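Local coordinates for GDSL-like Lipase/Acylhydrolase family protein (Neisseria meningitidis, PDB 4K7J) that removes O-acetyl groups from peptidoglycan as an esterase of the SGNH hydrolase family, at residues L221-M232 / K265-S276. Sequence-based numbering, arbitrary orientation.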
loop_
_atom_site.group_PDB
_atom_site.type_symbol
_atom_site.label_atom_id
_atom_site.label_comp_id
_atom_site.label_asym_id
_atom_site.label_seq_id
_atom_site.Cartn_x
_atom_site.Cartn_y
_atom_site.Cartn_z
ATOM N N LEU A 221 0.179 -12.403 1.727
ATOM C CA LEU A 221 -1.122 -12.007 1.177
ATOM C C LEU A 221 -2.289 -12.727 1.824
ATOM O O LEU A 221 -3.333 -12.126 2.059
ATOM C CB LEU A 221 -1.186 -12.196 -0.346
ATOM C CG LEU A 221 -2.574 -11.961 -0.953
ATOM C CD1 LEU A 221 -3.000 -10.510 -0.797
ATOM C CD2 LEU A 221 -2.648 -12.378 -2.393
ATOM N N THR A 222 -2.112 -14.014 2.117
ATOM C CA THR A 222 -3.180 -14.807 2.721
ATOM C C THR A 222 -3.537 -14.301 4.110
ATOM O O THR A 222 -4.616 -14.594 4.621
ATOM C CB THR A 222 -2.823 -16.306 2.810
ATOM O OG1 THR A 222 -1.632 -16.485 3.601
ATOM C CG2 THR A 222 -2.617 -16.885 1.415
ATOM N N GLN A 223 -2.641 -13.533 4.716
ATOM C CA GLN A 223 -2.884 -13.028 6.059
ATOM C C GLN A 223 -3.836 -11.835 6.098
ATOM O O GLN A 223 -4.049 -11.262 7.156
ATOM C CB GLN A 223 -1.571 -12.713 6.781
ATOM C CG GLN A 223 -0.779 -13.986 7.098
ATOM C CD GLN A 223 0.620 -13.704 7.563
ATOM O OE1 GLN A 223 1.204 -12.697 7.200
ATOM N NE2 GLN A 223 1.169 -14.598 8.383
ATOM N N TRP A 224 -4.415 -11.471 4.954
ATOM C CA TRP A 224 -5.594 -10.610 4.970
ATOM C C TRP A 224 -6.706 -11.254 5.823
ATOM O O TRP A 224 -7.605 -10.562 6.323
ATOM C CB TRP A 224 -6.111 -10.353 3.552
ATOM C CG TRP A 224 -5.261 -9.416 2.715
ATOM C CD1 TRP A 224 -3.941 -9.100 2.899
ATOM C CD2 TRP A 224 -5.694 -8.679 1.566
ATOM N NE1 TRP A 224 -3.531 -8.212 1.934
ATOM C CE2 TRP A 224 -4.588 -7.946 1.099
ATOM C CE3 TRP A 224 -6.917 -8.572 0.887
ATOM C CZ2 TRP A 224 -4.664 -7.113 -0.018
ATOM C CZ3 TRP A 224 -6.989 -7.749 -0.222
ATOM C CH2 TRP A 224 -5.869 -7.025 -0.662
ATOM N N SER A 225 -6.641 -12.575 5.989
ATOM C CA SER A 225 -7.619 -13.301 6.814
ATOM C C SER A 225 -7.609 -12.849 8.291
ATOM O O SER A 225 -8.591 -13.039 9.012
ATOM C CB SER A 225 -7.406 -14.819 6.713
ATOM O OG SER A 225 -6.280 -15.213 7.471
ATOM N N LYS A 226 -6.511 -12.229 8.721
ATOM C CA LYS A 226 -6.421 -11.626 10.051
ATOM C C LYS A 226 -7.304 -10.393 10.200
ATOM O O LYS A 226 -7.542 -9.937 11.322
ATOM C CB LYS A 226 -4.979 -11.190 10.353
ATOM C CG LYS A 226 -3.959 -12.304 10.551
ATOM C CD LYS A 226 -2.594 -11.656 10.816
ATOM C CE LYS A 226 -1.494 -12.665 11.121
ATOM N NZ LYS A 226 -0.184 -11.942 11.314
ATOM N N TRP A 227 -7.750 -9.830 9.076
ATOM C CA TRP A 227 -8.505 -8.578 9.103
ATOM C C TRP A 227 -10.010 -8.886 9.114
ATOM O O TRP A 227 -10.404 -10.028 8.890
ATOM C CB TRP A 227 -8.133 -7.673 7.916
ATOM C CG TRP A 227 -6.657 -7.423 7.743
ATOM C CD1 TRP A 227 -5.678 -7.590 8.680
ATOM C CD2 TRP A 227 -5.998 -6.982 6.551
ATOM N NE1 TRP A 227 -4.457 -7.274 8.147
ATOM C CE2 TRP A 227 -4.625 -6.896 6.841
ATOM C CE3 TRP A 227 -6.439 -6.646 5.260
ATOM C CZ2 TRP A 227 -3.682 -6.484 5.893
ATOM C CZ3 TRP A 227 -5.500 -6.244 4.314
ATOM C CH2 TRP A 227 -4.136 -6.181 4.634
ATOM N N ARG A 228 -10.842 -7.880 9.373
ATOM C CA ARG A 228 -12.276 -8.120 9.578
ATOM C C ARG A 228 -12.965 -8.724 8.349
ATOM O O ARG A 228 -12.512 -8.548 7.227
ATOM C CB ARG A 228 -13.001 -6.844 10.056
ATOM C CG ARG A 228 -13.196 -5.784 8.995
ATOM C CD ARG A 228 -13.467 -4.414 9.622
ATOM N NE ARG A 228 -13.952 -3.443 8.636
ATOM C CZ ARG A 228 -15.240 -3.236 8.382
ATOM N NH1 ARG A 228 -16.158 -3.925 9.041
ATOM N NH2 ARG A 228 -15.609 -2.348 7.469
ATOM N N ALA A 229 -14.060 -9.443 8.571
ATOM C CA ALA A 229 -14.737 -10.151 7.477
ATOM C C ALA A 229 -15.171 -9.206 6.349
ATOM O O ALA A 229 -15.143 -9.579 5.181
ATOM C CB ALA A 229 -15.938 -10.940 8.013
ATOM N N ASP A 230 -15.542 -7.978 6.704
ATOM C CA ASP A 230 -15.998 -6.989 5.722
ATOM C C ASP A 230 -14.870 -6.147 5.136
ATOM O O ASP A 230 -15.115 -5.027 4.675
ATOM C CB ASP A 230 -17.035 -6.030 6.333
ATOM C CG ASP A 230 -18.370 -6.689 6.582
ATOM O OD1 ASP A 230 -18.609 -7.760 5.993
ATOM O OD2 ASP A 230 -19.176 -6.136 7.375
ATOM N N ARG A 231 -13.648 -6.670 5.142
ATOM C CA ARG A 231 -12.485 -5.914 4.647
ATOM C C ARG A 231 -12.586 -5.488 3.166
ATOM O O ARG A 231 -12.043 -4.456 2.765
ATOM C CB ARG A 231 -11.208 -6.728 4.871
ATOM C CG ARG A 231 -11.183 -8.063 4.114
ATOM C CD ARG A 231 -9.987 -8.871 4.556
ATOM N NE ARG A 231 -10.001 -10.254 4.096
ATOM C CZ ARG A 231 -10.493 -11.273 4.795
ATOM N NH1 ARG A 231 -11.036 -11.073 5.990
ATOM N NH2 ARG A 231 -10.442 -12.497 4.295
ATOM N N MET A 232 -13.272 -6.279 2.348
ATOM C CA MET A 232 -13.478 -5.898 0.940
ATOM C C MET A 232 -14.388 -4.673 0.781
ATOM O O MET A 232 -14.248 -3.906 -0.171
ATOM C CB MET A 232 -14.010 -7.082 0.126
ATOM C CG MET A 232 -12.999 -8.241 0.003
ATOM S SD MET A 232 -11.428 -7.718 -0.731
ATOM C CE MET A 232 -10.476 -9.232 -0.588
ATOM N N LYS A 265 -5.767 -19.332 -3.061
ATOM C CA LYS A 265 -6.101 -18.195 -2.203
ATOM C C LYS A 265 -5.769 -16.888 -2.888
ATOM O O LYS A 265 -6.541 -15.932 -2.828
ATOM C CB LYS A 265 -5.408 -18.306 -0.848
ATOM C CG LYS A 265 -6.069 -19.343 0.036
ATOM C CD LYS A 265 -5.409 -19.472 1.388
ATOM C CE LYS A 265 -6.132 -20.523 2.232
ATOM N NZ LYS A 265 -5.614 -20.552 3.633
ATOM N N TRP A 266 -4.631 -16.856 -3.570
ATOM C CA TRP A 266 -4.234 -15.663 -4.312
ATOM C C TRP A 266 -5.249 -15.348 -5.411
ATOM O O TRP A 266 -5.698 -14.209 -5.544
ATOM C CB TRP A 266 -2.829 -15.836 -4.902
ATOM C CG TRP A 266 -1.730 -15.459 -3.953
ATOM C CD1 TRP A 266 -1.444 -16.033 -2.742
ATOM C CD2 TRP A 266 -0.760 -14.424 -4.146
ATOM N NE1 TRP A 266 -0.358 -15.405 -2.170
ATOM C CE2 TRP A 266 0.073 -14.412 -3.009
ATOM C CE3 TRP A 266 -0.529 -13.488 -5.162
ATOM C CZ2 TRP A 266 1.133 -13.509 -2.869
ATOM C CZ3 TRP A 266 0.526 -12.597 -5.019
ATOM C CH2 TRP A 266 1.338 -12.616 -3.882
ATOM N N LEU A 267 -5.616 -16.353 -6.197
ATOM C CA LEU A 267 -6.637 -16.159 -7.231
ATOM C C LEU A 267 -7.953 -15.663 -6.637
ATOM O O LEU A 267 -8.575 -14.766 -7.178
ATOM C CB LEU A 267 -6.873 -17.463 -7.999
ATOM C CG LEU A 267 -5.683 -17.832 -8.885
ATOM C CD1 LEU A 267 -5.655 -19.324 -9.218
ATOM C CD2 LEU A 267 -5.712 -16.981 -10.152
ATOM N N ASP A 268 -8.373 -16.265 -5.525
ATOM C CA ASP A 268 -9.564 -15.811 -4.807
ATOM C C ASP A 268 -9.468 -14.337 -4.418
ATOM O O ASP A 268 -10.429 -13.583 -4.579
ATOM C CB ASP A 268 -9.803 -16.641 -3.546
ATOM C CG ASP A 268 -10.253 -18.055 -3.851
ATOM O OD1 ASP A 268 -10.623 -18.332 -5.018
ATOM O OD2 ASP A 268 -10.241 -18.890 -2.917
ATOM N N THR A 269 -8.311 -13.936 -3.897
ATOM C CA THR A 269 -8.101 -12.564 -3.474
ATOM C C THR A 269 -8.198 -11.588 -4.646
ATOM O O THR A 269 -8.813 -10.528 -4.522
ATOM C CB THR A 269 -6.751 -12.385 -2.735
ATOM O OG1 THR A 269 -6.646 -13.344 -1.677
ATOM C CG2 THR A 269 -6.655 -10.993 -2.141
ATOM N N VAL A 270 -7.599 -11.942 -5.784
ATOM C CA VAL A 270 -7.688 -11.102 -6.983
ATOM C C VAL A 270 -9.141 -10.972 -7.455
ATOM O O VAL A 270 -9.602 -9.881 -7.778
ATOM C CB VAL A 270 -6.799 -11.635 -8.131
ATOM C CG1 VAL A 270 -7.077 -10.881 -9.429
ATOM C CG2 VAL A 270 -5.311 -11.523 -7.760
ATOM N N ARG A 271 -9.848 -12.096 -7.482
ATOM C CA ARG A 271 -11.270 -12.118 -7.816
ATOM C C ARG A 271 -12.042 -11.150 -6.923
ATOM O O ARG A 271 -12.828 -10.312 -7.395
ATOM C CB ARG A 271 -11.816 -13.535 -7.618
ATOM C CG ARG A 271 -13.021 -13.867 -8.467
ATOM C CD ARG A 271 -13.798 -15.076 -7.927
ATOM N NE ARG A 271 -12.968 -16.094 -7.273
ATOM C CZ ARG A 271 -12.073 -16.871 -7.890
ATOM N NH1 ARG A 271 -11.850 -16.740 -9.193
ATOM N NH2 ARG A 271 -11.383 -17.773 -7.196
ATOM N N GLN A 272 -11.801 -11.259 -5.622
ATOM C CA GLN A 272 -12.467 -10.392 -4.666
ATOM C C GLN A 272 -12.147 -8.914 -4.842
ATOM O O GLN A 272 -13.040 -8.066 -4.722
ATOM C CB GLN A 272 -12.209 -10.877 -3.248
ATOM C CG GLN A 272 -12.953 -12.173 -2.975
ATOM C CD GLN A 272 -12.539 -12.826 -1.685
ATOM O OE1 GLN A 272 -12.351 -12.159 -0.669
ATOM N NE2 GLN A 272 -12.384 -14.145 -1.717
ATOM N N ILE A 273 -10.890 -8.603 -5.148
ATOM C CA ILE A 273 -10.513 -7.228 -5.447
ATOM C C ILE A 273 -11.296 -6.701 -6.652
ATOM O O ILE A 273 -11.803 -5.577 -6.637
ATOM C CB ILE A 273 -8.984 -7.095 -5.714
ATOM C CG1 ILE A 273 -8.189 -7.314 -4.419
ATOM C CG2 ILE A 273 -8.667 -5.741 -6.324
ATOM C CD1 ILE A 273 -6.679 -7.530 -4.639
ATOM N N ARG A 274 -11.409 -7.523 -7.690
ATOM C CA ARG A 274 -12.138 -7.128 -8.900
ATOM C C ARG A 274 -13.620 -6.914 -8.631
ATOM O O ARG A 274 -14.200 -5.952 -9.117
ATOM C CB ARG A 274 -11.958 -8.157 -10.014
ATOM C CG ARG A 274 -10.546 -8.237 -10.557
ATOM C CD ARG A 274 -10.537 -8.882 -11.934
ATOM N NE ARG A 274 -9.193 -8.917 -12.506
ATOM C CZ ARG A 274 -8.555 -7.840 -12.954
ATOM N NH1 ARG A 274 -9.144 -6.650 -12.882
ATOM N NH2 ARG A 274 -7.331 -7.943 -13.471
ATOM N N ASP A 275 -14.223 -7.804 -7.848
ATOM C CA ASP A 275 -15.622 -7.632 -7.440
ATOM C C ASP A 275 -15.796 -6.334 -6.660
ATOM O O ASP A 275 -16.770 -5.610 -6.862
ATOM C CB ASP A 275 -16.107 -8.798 -6.564
ATOM C CG ASP A 275 -16.139 -10.133 -7.301
ATOM O OD1 ASP A 275 -15.950 -10.163 -8.541
ATOM O OD2 ASP A 275 -16.364 -11.162 -6.624
ATOM N N SER A 276 -14.846 -6.041 -5.771
ATOM C CA SER A 276 -14.977 -4.895 -4.873
ATOM C C SER A 276 -14.658 -3.573 -5.556
ATOM O O SER A 276 -15.215 -2.537 -5.195
ATOM C CB SER A 276 -14.102 -5.065 -3.622
ATOM O OG SER A 276 -14.459 -6.247 -2.928
HETATM O O HOH W 1 -6.067 -12.783 1.046
HETATM O O HOH W 2 0.194 -15.421 0.555
#
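L221 lays its side chain over one face of the W266 indole. Its CB lies 3.7 Å from CZ2 and CE2 of W266, and CG lies a little farther off. With CG anti to the backbone N (chi1 173°), the leucine points its fork at helix 265-276, and CD2 sits above the five-membered ring of W266, 3.4 Å from its centroid, a close CH-pi contact. CD1 turns to T269 instead and meets its CG2 tip to tip at 3.9 Å. T269 CG2 also covers one face of W224, offset toward the rim, 3.8 Å from CZ3 of that ring. L221 CD1 lies over this face too, while W227 backs the opposite one. I273 CD1 touches W224 near CH2.

At the far end, M232 bends at chi2 (-57°) and runs across Q272. Its CE packs against CB and OE1 of Q272 and also lies at the edge of the W224 ring. M232 CB comes within 3.2 Å of S276 OG, a hydroxyl bonded back to Q272 O.

Two waters tie the segments together. One donates to L221 O and to T269 OG1, whose own proton goes to K265 O. The other accepts from T222 N and, at 2.8 Å, from W266 NE1, so the indole nitrogen is satisfied.

The contact joins the 3-10 turn after strand 208-215, and the start of helix 231-236, to helix 259-276. W224 touches I59 of strand 53-60, and its NE1 is hydrogen-bonded to Y247 OH. V270 and I273 rest on I282 of strand 281-286, and W266 packs on helix 305-318, all within the alpha/beta domain.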